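Local coordinates for cellobiose 2-epimerase (Ruminococcus albus, PDB 3VW5), which catalyses the reversible epimerization of cellobiose to 4-O-beta-D-glucopyranosyl-D-mannose, acting on an unmodified sugar, at residues 108-113 and 182-187; 236-241 and 289-294; 313-318 and 383-388. The protein carries 2 engineered substitutions. All coordinates share one frame; numbering follows the deposited sequence.

The three contacts lie in different parts of one (alpha/alpha)6 barrel. Contact 1 lies deep, its centre about 9 Å from that of the chain, where the sugar pocket of this family is expected; contacts 2 and 3 lie about 18 and 19 Å out. Centre to centre, contact 1 is about 21 Å from contact 2 and 25 Å from contact 3, while contacts 2 and 3 are about 26 Å apart. None touches another directly, but helices join them. Helix 241-258 starts at the end of strand 238-240 in contact 2, packs against H184 of contact 1 and meets N315 of contact 3. Helix 373-385 likewise reaches E187 near its start and carries R385 at its end.

Contact 1: 108-113 and 182-187; sequences HTYNIA and ILHLIE
The rings of Y110 and H184 meet obliquely, with their planes almost perpendicular, at 83°. Their centroids are 4.9 Å apart, and the two side chains run side by side in the same direction. Y110 reaches this place because its CG stands anti to the backbone N (chi1 174°), which carries the ring across to the neighbouring helix. H184 is fixed from other directions as well. Its ND1 donates to E187 OE2, 2.7 Å away, a nearly straight bond that lies in the imidazole plane but comes down on the carboxylate from above its own plane. L183 CD1 covers one face of the imidazole, 4.1 Å above the ring centre, and F114 brings a further ring. The other carboxylate oxygen, E187 OE1, is held by R377 and Y373. Beside the ring pair, toward L185, the packing is apolar: A113 CB sits 3.6 Å from L185 CD2, and T109 CG2 lies 3.9 Å from L185 CD1, these two side chains crossing at about a right angle, while T109 OG1 turns to the carbonyl of R153. H108 precedes helix 109-126 as its N-cap, with a weak bond from Y110 N to H108 ND1. The helix segments run nearly parallel, at 17° and 8.8 Å between axes, consistent with adjacent inner helices of an (alpha/alpha)6 barrel, whose interior probably holds the sugar site.

Contact 2: 236-241 and 289-294; sequences GDIHSY and NNERDK
R292 grips the carboxylate of D237 end-on, NH1 to OD1 at 3.0 Å and NH2 to OD2 at 2.8 Å. Both oxygens lie near the guanidinium plane, but the carboxylate is turned 59° against it, which makes the bidentate salt bridge a twisted one. A bend at chi3 (75°) swings the arginine end back toward D237, and NH1 also donates to K294 O, 2.7 Å away, just past the end of its own strand. The backbones pair antiparallel: H239 and R292 exchange two bonds, the shorter from H239 N to R292 O at 2.7 Å, and K294 N donates to D237 O. I238 with D293 and S240 with E291 are the non-hydrogen-bonded pairs on the other face, where I238 CG1 packs 4.0 Å from D293 CG. Water 1 joins D237 N to D293 OD1, whose companion OD2 bonds N171. At the far end the Y241 ring lies along the backbone of 289-291, with N289 O at its edge, 3.3 Å from CD2, and with its hydroxyl near R292 CB. N290 and E291 form a classic beta bulge opposite D298. The pairing adds strand 238-240 to strand 287-293, which is flanked in turn by strand 296-302; S240 stands at the N-cap position of helix 241-258, its OG bonded to H243, and Y241 sinks against I278 and I281 of helix 261-281.

Contact 3: 313-318 and 383-388; sequences FINAYQ and ITRGVD
Two hydrogen bonds from a single nitrogen dominate the polar side: R385 NH1 donates to N315 OD1 at 2.9 Å and to Q318 OE1 at 2.7 Å, both oxygens near the guanidinium plane. The acceptors differ in approach. N315 OD1 is met on a lone pair in its carbonyl plane, its amide turned 84° to the guanidinium, whereas Q318 OE1 is met almost head-on, with a C=O...N angle of 171°. Water 4 gives N315 OD1 a further donor and accepts from R385 NH2; N315 ND2 is taken by D252. The arginine chain is extended from CG to NE, which carries its end over to helix 303-318. Apolar contacts lie beside these bonds. I314 CG2 meets V387 CG1 at 3.6 Å and R385 CD at 3.9 Å, and V387 CG2 approaches Y317 obliquely. G386, with positive phi, is the first residue past helix 373-385 to leave helical geometry, and V387 after it points back to helix 303-318. Because the oxygens that receive R385 NH1 belong to neutral amides, its charge is probably offset at least in part by E381, which pairs with NE, while R253 lies close to NH2; the amides probably orient the guanidinium and join the C-terminal ends of the two helices.

Contact 1: 108-113 and 182-187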
ATOM      1  N   HIS A 108       3.433 -10.709  10.972  1.00 41.87           N
ATOM      2  CA  HIS A 108       2.657 -10.802   9.747  1.00 35.81           C
ATOM      3  C   HIS A 108       3.490 -10.496   8.503  1.00 36.61           C
ATOM      4  O   HIS A 108       4.041  -9.403   8.344  1.00 35.04           O
ATOM      5  CB  HIS A 108       1.431  -9.887   9.810  1.00 43.56           C
ATOM      6  CG  HIS A 108       0.247 -10.427   9.073  1.00 54.92           C
ATOM      7  ND1 HIS A 108       0.260 -10.662   7.707  1.00 50.79           N
ATOM      8  CD2 HIS A 108      -0.985 -10.796   9.507  1.00 52.57           C
ATOM      9  CE1 HIS A 108      -0.911 -11.144   7.337  1.00 53.00           C
ATOM     10  NE2 HIS A 108      -1.688 -11.234   8.408  1.00 53.42           N
ATOM     11  N   THR A 109       3.579 -11.484   7.624  1.00 34.57           N
ATOM     12  CA  THR A 109       4.284 -11.334   6.366  1.00 34.23           C
ATOM     13  C   THR A 109       4.010  -9.981   5.699  1.00 35.91           C
ATOM     14  O   THR A 109       4.917  -9.301   5.216  1.00 34.62           O
ATOM     15  CB  THR A 109       3.883 -12.454   5.420  1.00 33.13           C
ATOM     16  OG1 THR A 109       4.262 -13.692   6.014  1.00 44.58           O
ATOM     17  CG2 THR A 109       4.573 -12.327   4.085  1.00 28.43           C
ATOM     18  N   TYR A 110       2.744  -9.605   5.671  1.00 39.38           N
ATOM     19  CA  TYR A 110       2.301  -8.371   5.040  1.00 36.85           C
ATOM     20  C   TYR A 110       2.911  -7.135   5.717  1.00 36.77           C
ATOM     21  O   TYR A 110       3.365  -6.198   5.048  1.00 36.96           O
ATOM     22  CB  TYR A 110       0.781  -8.369   5.111  1.00 41.45           C
ATOM     23  CG  TYR A 110       0.099  -7.131   4.659  1.00 41.95           C
ATOM     24  CD1 TYR A 110      -0.354  -7.021   3.362  1.00 51.08           C
ATOM     25  CD2 TYR A 110      -0.151  -6.085   5.543  1.00 47.94           C
ATOM     26  CE1 TYR A 110      -1.016  -5.891   2.931  1.00 55.70           C
ATOM     27  CE2 TYR A 110      -0.808  -4.938   5.128  1.00 54.02           C
ATOM     28  CZ  TYR A 110      -1.244  -4.846   3.815  1.00 60.97           C
ATOM     29  OH  TYR A 110      -1.919  -3.726   3.373  1.00 64.68           O
ATOM     30  N   ASN A 111       2.930  -7.149   7.045  1.00 36.18           N
ATOM     31  CA  ASN A 111       3.501  -6.065   7.831  1.00 31.34           C
ATOM     32  C   ASN A 111       5.007  -5.988   7.628  1.00 35.70           C
ATOM     33  O   ASN A 111       5.540  -4.908   7.361  1.00 41.34           O
ATOM     34  CB  ASN A 111       3.161  -6.254   9.311  1.00 38.19           C
ATOM     35  CG  ASN A 111       3.559  -5.064  10.171  1.00 37.32           C
ATOM     36  OD1 ASN A 111       3.588  -3.925   9.708  1.00 35.36           O
ATOM     37  ND2 ASN A 111       3.861  -5.331  11.438  1.00 31.23           N
ATOM     38  N   ILE A 112       5.693  -7.132   7.732  1.00 36.66           N
ATOM     39  CA  ILE A 112       7.144  -7.184   7.493  1.00 31.90           C
ATOM     40  C   ILE A 112       7.556  -6.731   6.086  1.00 33.14           C
ATOM     41  O   ILE A 112       8.595  -6.083   5.916  1.00 37.03           O
ATOM     42  CB  ILE A 112       7.735  -8.578   7.738  1.00 31.40           C
ATOM     43  CG1 ILE A 112       7.377  -9.078   9.142  1.00 35.90           C
ATOM     44  CG2 ILE A 112       9.242  -8.539   7.519  1.00 27.77           C
ATOM     45  CD1 ILE A 112       7.333 -10.598   9.279  1.00 28.56           C
ATOM     46  N   ALA A 113       6.762  -7.083   5.078  1.00 28.43           N
ATOM     47  CA  ALA A 113       7.051  -6.654   3.721  1.00 30.03           C
ATOM     48  C   ALA A 113       7.077  -5.126   3.674  1.00 35.39           C
ATOM     49  O   ALA A 113       7.913  -4.530   3.007  1.00 35.63           O
ATOM     50  CB  ALA A 113       6.014  -7.204   2.743  1.00 27.98           C
ATOM     51  N   ILE A 182       0.926 -11.336  -1.198  1.00 37.63           N
ATOM     52  CA  ILE A 182       1.823 -11.560  -2.329  1.00 38.98           C
ATOM     53  C   ILE A 182       2.143 -10.213  -2.978  1.00 35.08           C
ATOM     54  O   ILE A 182       3.306  -9.864  -3.195  1.00 36.48           O
ATOM     55  CB  ILE A 182       1.245 -12.586  -3.343  1.00 34.49           C
ATOM     56  CG1 ILE A 182       1.055 -13.951  -2.682  1.00 34.38           C
ATOM     57  CG2 ILE A 182       2.149 -12.737  -4.553  1.00 33.97           C
ATOM     58  CD1 ILE A 182       0.387 -14.973  -3.584  1.00 37.09           C
ATOM     59  N   LEU A 183       1.091  -9.450  -3.238  1.00 36.54           N
ATOM     60  CA  LEU A 183       1.187  -8.134  -3.846  1.00 38.15           C
ATOM     61  C   LEU A 183       2.127  -7.191  -3.076  1.00 42.37           C
ATOM     62  O   LEU A 183       2.940  -6.467  -3.672  1.00 37.58           O
ATOM     63  CB  LEU A 183      -0.215  -7.527  -3.933  1.00 35.86           C
ATOM     64  CG  LEU A 183      -0.451  -6.346  -4.878  1.00 35.92           C
ATOM     65  CD1 LEU A 183      -0.215  -5.024  -4.187  1.00 44.33           C
ATOM     66  CD2 LEU A 183       0.418  -6.479  -6.108  1.00 37.66           C
ATOM     67  N   HIS A 184       2.019  -7.191  -1.754  1.00 38.42           N
ATOM     68  CA  HIS A 184       2.889  -6.329  -0.968  1.00 40.81           C
ATOM     69  C   HIS A 184       4.323  -6.856  -0.777  1.00 39.68           C
ATOM     70  O   HIS A 184       5.244  -6.079  -0.527  1.00 40.01           O
ATOM     71  CB  HIS A 184       2.200  -5.864   0.321  1.00 41.42           C
ATOM     72  CG  HIS A 184       1.090  -4.896   0.054  1.00 48.72           C
ATOM     73  ND1 HIS A 184       1.323  -3.603  -0.371  1.00 44.92           N
ATOM     74  CD2 HIS A 184      -0.256  -5.047   0.072  1.00 44.72           C
ATOM     75  CE1 HIS A 184       0.173  -2.993  -0.573  1.00 42.26           C
ATOM     76  NE2 HIS A 184      -0.803  -3.846  -0.305  1.00 50.85           N
ATOM     77  N   LEU A 185       4.520  -8.161  -0.942  1.00 42.50           N
ATOM     78  CA  LEU A 185       5.878  -8.683  -1.131  1.00 40.80           C
ATOM     79  C   LEU A 185       6.442  -8.204  -2.475  1.00 38.68           C
ATOM     80  O   LEU A 185       7.573  -7.721  -2.543  1.00 38.50           O
ATOM     81  CB  LEU A 185       5.928 -10.208  -1.018  1.00 36.68           C
ATOM     82  CG  LEU A 185       5.744 -10.793   0.388  1.00 38.17           C
ATOM     83  CD1 LEU A 185       5.588 -12.301   0.314  1.00 34.08           C
ATOM     84  CD2 LEU A 185       6.884 -10.423   1.343  1.00 31.69           C
ATOM     85  N   ILE A 186       5.659  -8.313  -3.542  1.00 33.79           N
ATOM     86  CA  ILE A 186       6.115  -7.765  -4.815  1.00 32.84           C
ATOM     87  C   ILE A 186       6.552  -6.306  -4.635  1.00 34.35           C
ATOM     88  O   ILE A 186       7.642  -5.921  -5.022  1.00 38.98           O
ATOM     89  CB  ILE A 186       5.032  -7.905  -5.907  1.00 33.71           C
ATOM     90  CG1 ILE A 186       4.926  -9.363  -6.370  1.00 33.09           C
ATOM     91  CG2 ILE A 186       5.308  -6.985  -7.071  1.00 30.68           C
ATOM     92  CD1 ILE A 186       3.585  -9.733  -6.976  1.00 35.10           C
ATOM     93  N   GLU A 187       5.698  -5.513  -4.006  1.00 38.70           N
ATOM     94  CA  GLU A 187       5.916  -4.089  -3.841  1.00 36.24           C
ATOM     95  C   GLU A 187       7.228  -3.796  -3.102  1.00 38.85           C
ATOM     96  O   GLU A 187       8.026  -2.970  -3.550  1.00 37.86           O
ATOM     97  CB  GLU A 187       4.732  -3.518  -3.071  1.00 39.63           C
ATOM     98  CG  GLU A 187       4.698  -2.023  -2.885  1.00 34.83           C
ATOM     99  CD  GLU A 187       3.582  -1.638  -1.930  1.00 45.17           C
ATOM    100  OE1 GLU A 187       2.692  -0.825  -2.302  1.00 45.85           O
ATOM    101  OE2 GLU A 187       3.582  -2.175  -0.795  1.00 47.06           O
TER

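Contact 2: 236-241 and 289-294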
ATOM      1  N   GLY A 236     -14.161 -18.165  -0.200  1.00 41.86           N
ATOM      2  CA  GLY A 236     -15.066 -17.052  -0.427  1.00 40.51           C
ATOM      3  C   GLY A 236     -15.126 -16.678  -1.899  1.00 46.67           C
ATOM      4  O   GLY A 236     -14.595 -17.385  -2.766  1.00 45.56           O
ATOM      5  N   ASP A 237     -15.763 -15.553  -2.195  1.00 44.42           N
ATOM      6  CA  ASP A 237     -15.885 -15.114  -3.571  1.00 40.28           C
ATOM      7  C   ASP A 237     -15.856 -13.593  -3.623  1.00 45.44           C
ATOM      8  O   ASP A 237     -16.890 -12.941  -3.781  1.00 45.05           O
ATOM      9  CB  ASP A 237     -17.187 -15.640  -4.161  1.00 46.61           C
ATOM     10  CG  ASP A 237     -17.400 -15.209  -5.609  1.00 51.66           C
ATOM     11  OD1 ASP A 237     -18.560 -15.323  -6.070  1.00 49.96           O
ATOM     12  OD2 ASP A 237     -16.423 -14.764  -6.268  1.00 43.87           O
ATOM     13  N   ILE A 238     -14.665 -13.027  -3.478  1.00 44.51           N
ATOM     14  CA  ILE A 238     -14.532 -11.585  -3.385  1.00 37.91           C
ATOM     15  C   ILE A 238     -13.748 -11.034  -4.566  1.00 40.67           C
ATOM     16  O   ILE A 238     -12.705 -11.561  -4.947  1.00 39.88           O
ATOM     17  CB  ILE A 238     -13.896 -11.170  -2.049  1.00 36.58           C
ATOM     18  CG1 ILE A 238     -14.854 -11.499  -0.909  1.00 39.05           C
ATOM     19  CG2 ILE A 238     -13.577  -9.688  -2.035  1.00 37.56           C
ATOM     20  CD1 ILE A 238     -14.184 -11.511   0.419  1.00 52.78           C
ATOM     21  N   HIS A 239     -14.281  -9.983  -5.174  1.00 39.18           N
ATOM     22  CA  HIS A 239     -13.514  -9.236  -6.144  1.00 38.86           C
ATOM     23  C   HIS A 239     -13.244  -7.837  -5.585  1.00 37.56           C
ATOM     24  O   HIS A 239     -14.154  -7.005  -5.469  1.00 39.28           O
ATOM     25  CB  HIS A 239     -14.227  -9.186  -7.493  1.00 36.10           C
ATOM     26  CG  HIS A 239     -13.352  -8.708  -8.607  1.00 41.30           C
ATOM     27  ND1 HIS A 239     -13.703  -8.810  -9.932  1.00 41.95           N
ATOM     28  CD2 HIS A 239     -12.128  -8.121  -8.587  1.00 39.22           C
ATOM     29  CE1 HIS A 239     -12.738  -8.309 -10.684  1.00 42.03           C
ATOM     30  NE2 HIS A 239     -11.774  -7.881  -9.890  1.00 41.12           N
ATOM     31  N   SER A 240     -11.998  -7.596  -5.195  1.00 35.78           N
ATOM     32  CA  SER A 240     -11.617  -6.291  -4.672  1.00 35.05           C
ATOM     33  C   SER A 240     -11.066  -5.435  -5.806  1.00 34.58           C
ATOM     34  O   SER A 240      -9.904  -5.549  -6.192  1.00 36.16           O
ATOM     35  CB  SER A 240     -10.619  -6.430  -3.520  1.00 36.03           C
ATOM     36  OG  SER A 240     -10.005  -5.195  -3.193  1.00 34.76           O
ATOM     37  N   TYR A 241     -11.934  -4.597  -6.357  1.00 34.56           N
ATOM     38  CA  TYR A 241     -11.567  -3.700  -7.445  1.00 41.46           C
ATOM     39  C   TYR A 241     -10.300  -2.869  -7.158  1.00 37.73           C
ATOM     40  O   TYR A 241      -9.475  -2.628  -8.056  1.00 36.80           O
ATOM     41  CB  TYR A 241     -12.727  -2.756  -7.740  1.00 37.48           C
ATOM     42  CG  TYR A 241     -14.050  -3.440  -8.007  1.00 40.29           C
ATOM     43  CD1 TYR A 241     -14.122  -4.579  -8.805  1.00 40.55           C
ATOM     44  CD2 TYR A 241     -15.237  -2.933  -7.471  1.00 37.57           C
ATOM     45  CE1 TYR A 241     -15.332  -5.200  -9.063  1.00 38.24           C
ATOM     46  CE2 TYR A 241     -16.451  -3.546  -7.717  1.00 38.54           C
ATOM     47  CZ  TYR A 241     -16.495  -4.675  -8.517  1.00 41.59           C
ATOM     48  OH  TYR A 241     -17.709  -5.269  -8.770  1.00 39.76           O
ATOM     49  N   ASN A 289     -16.042   1.775  -7.619  1.00 37.27           N
ATOM     50  CA  ASN A 289     -16.641   0.981  -6.558  1.00 34.83           C
ATOM     51  C   ASN A 289     -15.590   0.197  -5.772  1.00 38.07           C
ATOM     52  O   ASN A 289     -14.459   0.013  -6.225  1.00 38.47           O
ATOM     53  CB  ASN A 289     -17.697   0.027  -7.119  1.00 38.74           C
ATOM     54  CG  ASN A 289     -18.891   0.761  -7.688  1.00 42.91           C
ATOM     55  OD1 ASN A 289     -19.225   1.867  -7.251  1.00 41.38           O
ATOM     56  ND2 ASN A 289     -19.529   0.159  -8.681  1.00 39.05           N
ATOM     57  N   ASN A 290     -15.986  -0.271  -4.595  1.00 38.31           N
ATOM     58  CA  ASN A 290     -15.097  -1.001  -3.698  1.00 37.69           C
ATOM     59  C   ASN A 290     -14.883  -2.470  -4.089  1.00 38.21           C
ATOM     60  O   ASN A 290     -13.770  -2.884  -4.439  1.00 35.88           O
ATOM     61  CB  ASN A 290     -15.636  -0.902  -2.267  1.00 38.82           C
ATOM     62  CG  ASN A 290     -14.642  -1.368  -1.233  1.00 39.64           C
ATOM     63  OD1 ASN A 290     -13.423  -1.222  -1.405  1.00 40.80           O
ATOM     64  ND2 ASN A 290     -15.156  -1.940  -0.142  1.00 33.87           N
ATOM     65  N   GLU A 291     -15.950  -3.260  -4.036  1.00 36.55           N
ATOM     66  CA  GLU A 291     -15.809  -4.697  -4.243  1.00 40.94           C
ATOM     67  C   GLU A 291     -17.114  -5.394  -4.593  1.00 41.07           C
ATOM     68  O   GLU A 291     -18.201  -4.890  -4.325  1.00 36.53           O
ATOM     69  CB  GLU A 291     -15.239  -5.335  -2.972  1.00 38.85           C
ATOM     70  CG  GLU A 291     -16.085  -5.020  -1.738  1.00 47.00           C
ATOM     71  CD  GLU A 291     -15.721  -5.853  -0.517  1.00 58.11           C
ATOM     72  OE1 GLU A 291     -16.654  -6.266   0.223  1.00 68.51           O
ATOM     73  OE2 GLU A 291     -14.512  -6.089  -0.294  1.00 51.76           O
ATOM     74  N   ARG A 292     -16.991  -6.572  -5.187  1.00 38.96           N
ATOM     75  CA  ARG A 292     -18.096  -7.506  -5.190  1.00 37.38           C
ATOM     76  C   ARG A 292     -17.805  -8.621  -4.188  1.00 37.82           C
ATOM     77  O   ARG A 292     -16.751  -9.251  -4.251  1.00 40.95           O
ATOM     78  CB  ARG A 292     -18.322  -8.097  -6.576  1.00 36.49           C
ATOM     79  CG  ARG A 292     -19.302  -9.280  -6.569  1.00 35.88           C
ATOM     80  CD  ARG A 292     -19.392  -9.916  -7.927  1.00 37.18           C
ATOM     81  NE  ARG A 292     -18.215 -10.721  -8.213  1.00 33.58           N
ATOM     82  CZ  ARG A 292     -18.019 -11.923  -7.691  1.00 39.17           C
ATOM     83  NH1 ARG A 292     -18.927 -12.430  -6.865  1.00 44.59           N
ATOM     84  NH2 ARG A 292     -16.936 -12.621  -7.997  1.00 38.58           N
ATOM     85  N   ASP A 293     -18.721  -8.849  -3.253  1.00 38.15           N
ATOM     86  CA  ASP A 293     -18.672 -10.027  -2.381  1.00 40.07           C
ATOM     87  C   ASP A 293     -19.870 -10.916  -2.746  1.00 41.49           C
ATOM     88  O   ASP A 293     -21.032 -10.598  -2.411  1.00 37.51           O
ATOM     89  CB  ASP A 293     -18.707  -9.605  -0.907  1.00 35.26           C
ATOM     90  CG  ASP A 293     -18.646 -10.784   0.062  1.00 45.35           C
ATOM     91  OD1 ASP A 293     -18.793 -11.962  -0.358  1.00 48.17           O
ATOM     92  OD2 ASP A 293     -18.462 -10.521   1.274  1.00 52.92           O
ATOM     93  N   LYS A 294     -19.579 -12.014  -3.449  1.00 38.39           N
ATOM     94  CA  LYS A 294     -20.612 -12.882  -4.036  1.00 41.29           C
ATOM     95  C   LYS A 294     -21.656 -12.118  -4.861  1.00 40.95           C
ATOM     96  O   LYS A 294     -21.353 -11.623  -5.946  1.00 41.42           O
ATOM     97  CB  LYS A 294     -21.289 -13.736  -2.965  1.00 37.61           C
ATOM     98  CG  LYS A 294     -20.388 -14.821  -2.436  1.00 45.41           C
ATOM     99  CD  LYS A 294     -20.945 -15.467  -1.177  1.00 43.73           C
ATOM    100  CE  LYS A 294     -20.060 -16.630  -0.762  1.00 43.00           C
ATOM    101  NZ  LYS A 294     -20.152 -16.906   0.693  1.00 66.43           N
TER
HETATM  102  O   HOH W   1     -17.381 -14.211   0.090  1.00 48.13           O
HETATM  103  O   HOH W   2     -11.361  -2.617  -3.505  1.00 37.86           O
HETATM  104  O   HOH W   3     -18.886  -2.684  -9.962  1.00 36.65           O

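Contact 3: 313-318 and 383-388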
ATOM      1  N   PHE A 313      -4.967   3.737 -13.849  1.00 39.38           N
ATOM      2  CA  PHE A 313      -5.527   4.200 -15.110  1.00 40.66           C
ATOM      3  C   PHE A 313      -4.511   4.980 -15.962  1.00 41.64           C
ATOM      4  O   PHE A 313      -4.492   4.853 -17.194  1.00 42.07           O
ATOM      5  CB  PHE A 313      -6.763   5.060 -14.848  1.00 38.87           C
ATOM      6  CG  PHE A 313      -7.994   4.270 -14.518  1.00 38.76           C
ATOM      7  CD1 PHE A 313      -8.153   2.969 -14.995  1.00 37.07           C
ATOM      8  CD2 PHE A 313      -9.005   4.831 -13.734  1.00 38.56           C
ATOM      9  CE1 PHE A 313      -9.292   2.238 -14.699  1.00 32.32           C
ATOM     10  CE2 PHE A 313     -10.145   4.109 -13.432  1.00 39.12           C
ATOM     11  CZ  PHE A 313     -10.287   2.805 -13.920  1.00 42.05           C
ATOM     12  N   ILE A 314      -3.696   5.805 -15.304  1.00 39.97           N
ATOM     13  CA  ILE A 314      -2.659   6.561 -15.990  1.00 42.53           C
ATOM     14  C   ILE A 314      -1.626   5.592 -16.556  1.00 43.52           C
ATOM     15  O   ILE A 314      -1.234   5.691 -17.722  1.00 46.47           O
ATOM     16  CB  ILE A 314      -1.995   7.589 -15.055  1.00 44.13           C
ATOM     17  CG1 ILE A 314      -2.993   8.715 -14.749  1.00 43.31           C
ATOM     18  CG2 ILE A 314      -0.697   8.127 -15.663  1.00 34.23           C
ATOM     19  CD1 ILE A 314      -2.464   9.774 -13.820  1.00 38.12           C
ATOM     20  N   ASN A 315      -1.219   4.643 -15.719  1.00 38.92           N
ATOM     21  CA  ASN A 315      -0.344   3.559 -16.124  1.00 40.58           C
ATOM     22  C   ASN A 315      -0.892   2.777 -17.319  1.00 45.73           C
ATOM     23  O   ASN A 315      -0.140   2.407 -18.231  1.00 46.89           O
ATOM     24  CB  ASN A 315      -0.106   2.613 -14.950  1.00 41.16           C
ATOM     25  CG  ASN A 315       0.933   1.563 -15.257  1.00 41.82           C
ATOM     26  OD1 ASN A 315       2.133   1.839 -15.224  1.00 43.31           O
ATOM     27  ND2 ASN A 315       0.481   0.351 -15.558  1.00 40.85           N
ATOM     28  N   ALA A 316      -2.200   2.525 -17.313  1.00 42.32           N
ATOM     29  CA  ALA A 316      -2.831   1.790 -18.404  1.00 42.73           C
ATOM     30  C   ALA A 316      -2.763   2.606 -19.694  1.00 48.84           C
ATOM     31  O   ALA A 316      -2.530   2.050 -20.777  1.00 51.31           O
ATOM     32  CB  ALA A 316      -4.267   1.419 -18.066  1.00 38.56           C
ATOM     33  N   TYR A 317      -2.950   3.920 -19.580  1.00 46.42           N
ATOM     34  CA  TYR A 317      -2.762   4.805 -20.720  1.00 48.90           C
ATOM     35  C   TYR A 317      -1.320   4.671 -21.222  1.00 51.47           C
ATOM     36  O   TYR A 317      -1.081   4.369 -22.395  1.00 49.70           O
ATOM     37  CB  TYR A 317      -3.072   6.260 -20.351  1.00 51.50           C
ATOM     38  CG  TYR A 317      -2.671   7.241 -21.430  1.00 55.97           C
ATOM     39  CD1 TYR A 317      -3.416   7.351 -22.604  1.00 59.80           C
ATOM     40  CD2 TYR A 317      -1.538   8.041 -21.292  1.00 54.41           C
ATOM     41  CE1 TYR A 317      -3.051   8.235 -23.608  1.00 61.08           C
ATOM     42  CE2 TYR A 317      -1.160   8.934 -22.291  1.00 55.61           C
ATOM     43  CZ  TYR A 317      -1.920   9.030 -23.448  1.00 63.83           C
ATOM     44  OH  TYR A 317      -1.561   9.911 -24.456  1.00 59.21           O
ATOM     45  N   GLN A 318      -0.364   4.862 -20.318  1.00 47.22           N
ATOM     46  CA  GLN A 318       1.048   4.774 -20.676  1.00 48.52           C
ATOM     47  C   GLN A 318       1.432   3.483 -21.412  1.00 49.15           C
ATOM     48  O   GLN A 318       2.337   3.493 -22.238  1.00 50.16           O
ATOM     49  CB  GLN A 318       1.932   4.963 -19.454  1.00 41.91           C
ATOM     50  CG  GLN A 318       1.925   6.374 -18.926  1.00 42.13           C
ATOM     51  CD  GLN A 318       2.878   6.568 -17.757  1.00 48.52           C
ATOM     52  OE1 GLN A 318       2.840   5.826 -16.771  1.00 49.89           O
ATOM     53  NE2 GLN A 318       3.738   7.574 -17.861  1.00 47.75           N
ATOM     54  N   ILE A 383       2.821  13.184 -10.498  1.00 42.73           N
ATOM     55  CA  ILE A 383       3.871  14.156 -10.712  1.00 42.98           C
ATOM     56  C   ILE A 383       4.981  13.538 -11.553  1.00 47.95           C
ATOM     57  O   ILE A 383       5.394  14.090 -12.575  1.00 51.05           O
ATOM     58  CB  ILE A 383       4.450  14.636  -9.362  1.00 35.60           C
ATOM     59  CG1 ILE A 383       3.505  15.652  -8.719  1.00 34.21           C
ATOM     60  CG2 ILE A 383       5.844  15.217  -9.557  1.00 34.57           C
ATOM     61  CD1 ILE A 383       3.882  16.026  -7.318  1.00 38.64           C
ATOM     62  N   THR A 384       5.432  12.369 -11.124  1.00 45.41           N
ATOM     63  CA  THR A 384       6.609  11.725 -11.692  1.00 45.98           C
ATOM     64  C   THR A 384       6.415  11.196 -13.116  1.00 51.74           C
ATOM     65  O   THR A 384       7.358  11.182 -13.902  1.00 55.22           O
ATOM     66  CB  THR A 384       7.067  10.584 -10.768  1.00 50.95           C
ATOM     67  OG1 THR A 384       8.066  11.081  -9.867  1.00 50.65           O
ATOM     68  CG2 THR A 384       7.626   9.427 -11.567  1.00 59.93           C
ATOM     69  N   ARG A 385       5.200  10.762 -13.445  1.00 50.03           N
ATOM     70  CA  ARG A 385       4.913  10.231 -14.775  1.00 49.87           C
ATOM     71  C   ARG A 385       4.676  11.348 -15.787  1.00 48.43           C
ATOM     72  O   ARG A 385       4.689  11.131 -16.996  1.00 45.40           O
ATOM     73  CB  ARG A 385       3.685   9.318 -14.725  1.00 49.68           C
ATOM     74  CG  ARG A 385       3.890   8.068 -13.904  1.00 46.55           C
ATOM     75  CD  ARG A 385       2.612   7.294 -13.776  1.00 41.36           C
ATOM     76  NE  ARG A 385       2.765   6.205 -12.820  1.00 42.06           N
ATOM     77  CZ  ARG A 385       2.773   4.915 -13.144  1.00 43.10           C
ATOM     78  NH1 ARG A 385       2.620   4.537 -14.412  1.00 38.31           N
ATOM     79  NH2 ARG A 385       2.921   4.001 -12.193  1.00 40.13           N
ATOM     80  N   GLY A 386       4.433  12.543 -15.266  1.00 50.13           N
ATOM     81  CA  GLY A 386       4.137  13.704 -16.078  1.00 44.68           C
ATOM     82  C   GLY A 386       3.181  13.527 -17.247  1.00 50.57           C
ATOM     83  O   GLY A 386       3.378  14.144 -18.288  1.00 53.57           O
ATOM     84  N   VAL A 387       2.149  12.702 -17.116  1.00 46.50           N
ATOM     85  CA  VAL A 387       1.075  12.796 -18.097  1.00 45.77           C
ATOM     86  C   VAL A 387      -0.062  13.632 -17.541  1.00 52.05           C
ATOM     87  O   VAL A 387      -0.547  13.389 -16.443  1.00 49.88           O
ATOM     88  CB  VAL A 387       0.607  11.432 -18.681  1.00 44.51           C
ATOM     89  CG1 VAL A 387       1.190  10.286 -17.911  1.00 50.31           C
ATOM     90  CG2 VAL A 387      -0.901  11.364 -18.763  1.00 45.88           C
ATOM     91  N   ASP A 388      -0.448  14.651 -18.304  1.00 57.74           N
ATOM     92  CA  ASP A 388      -1.434  15.627 -17.862  1.00 54.43           C
ATOM     93  C   ASP A 388      -2.745  15.515 -18.628  1.00 58.94           C
ATOM     94  O   ASP A 388      -2.800  14.912 -19.701  1.00 56.22           O
ATOM     95  CB  ASP A 388      -0.888  17.046 -18.010  1.00 51.32           C
ATOM     96  CG  ASP A 388      -1.231  17.923 -16.820  1.00 60.86           C
ATOM     97  OD1 ASP A 388      -0.414  18.811 -16.471  1.00 58.98           O
ATOM     98  OD2 ASP A 388      -2.318  17.716 -16.220  1.00 60.79           O
TER
HETATM   99  O   HOH W   4       3.871   1.283 -13.057  1.00 33.18           O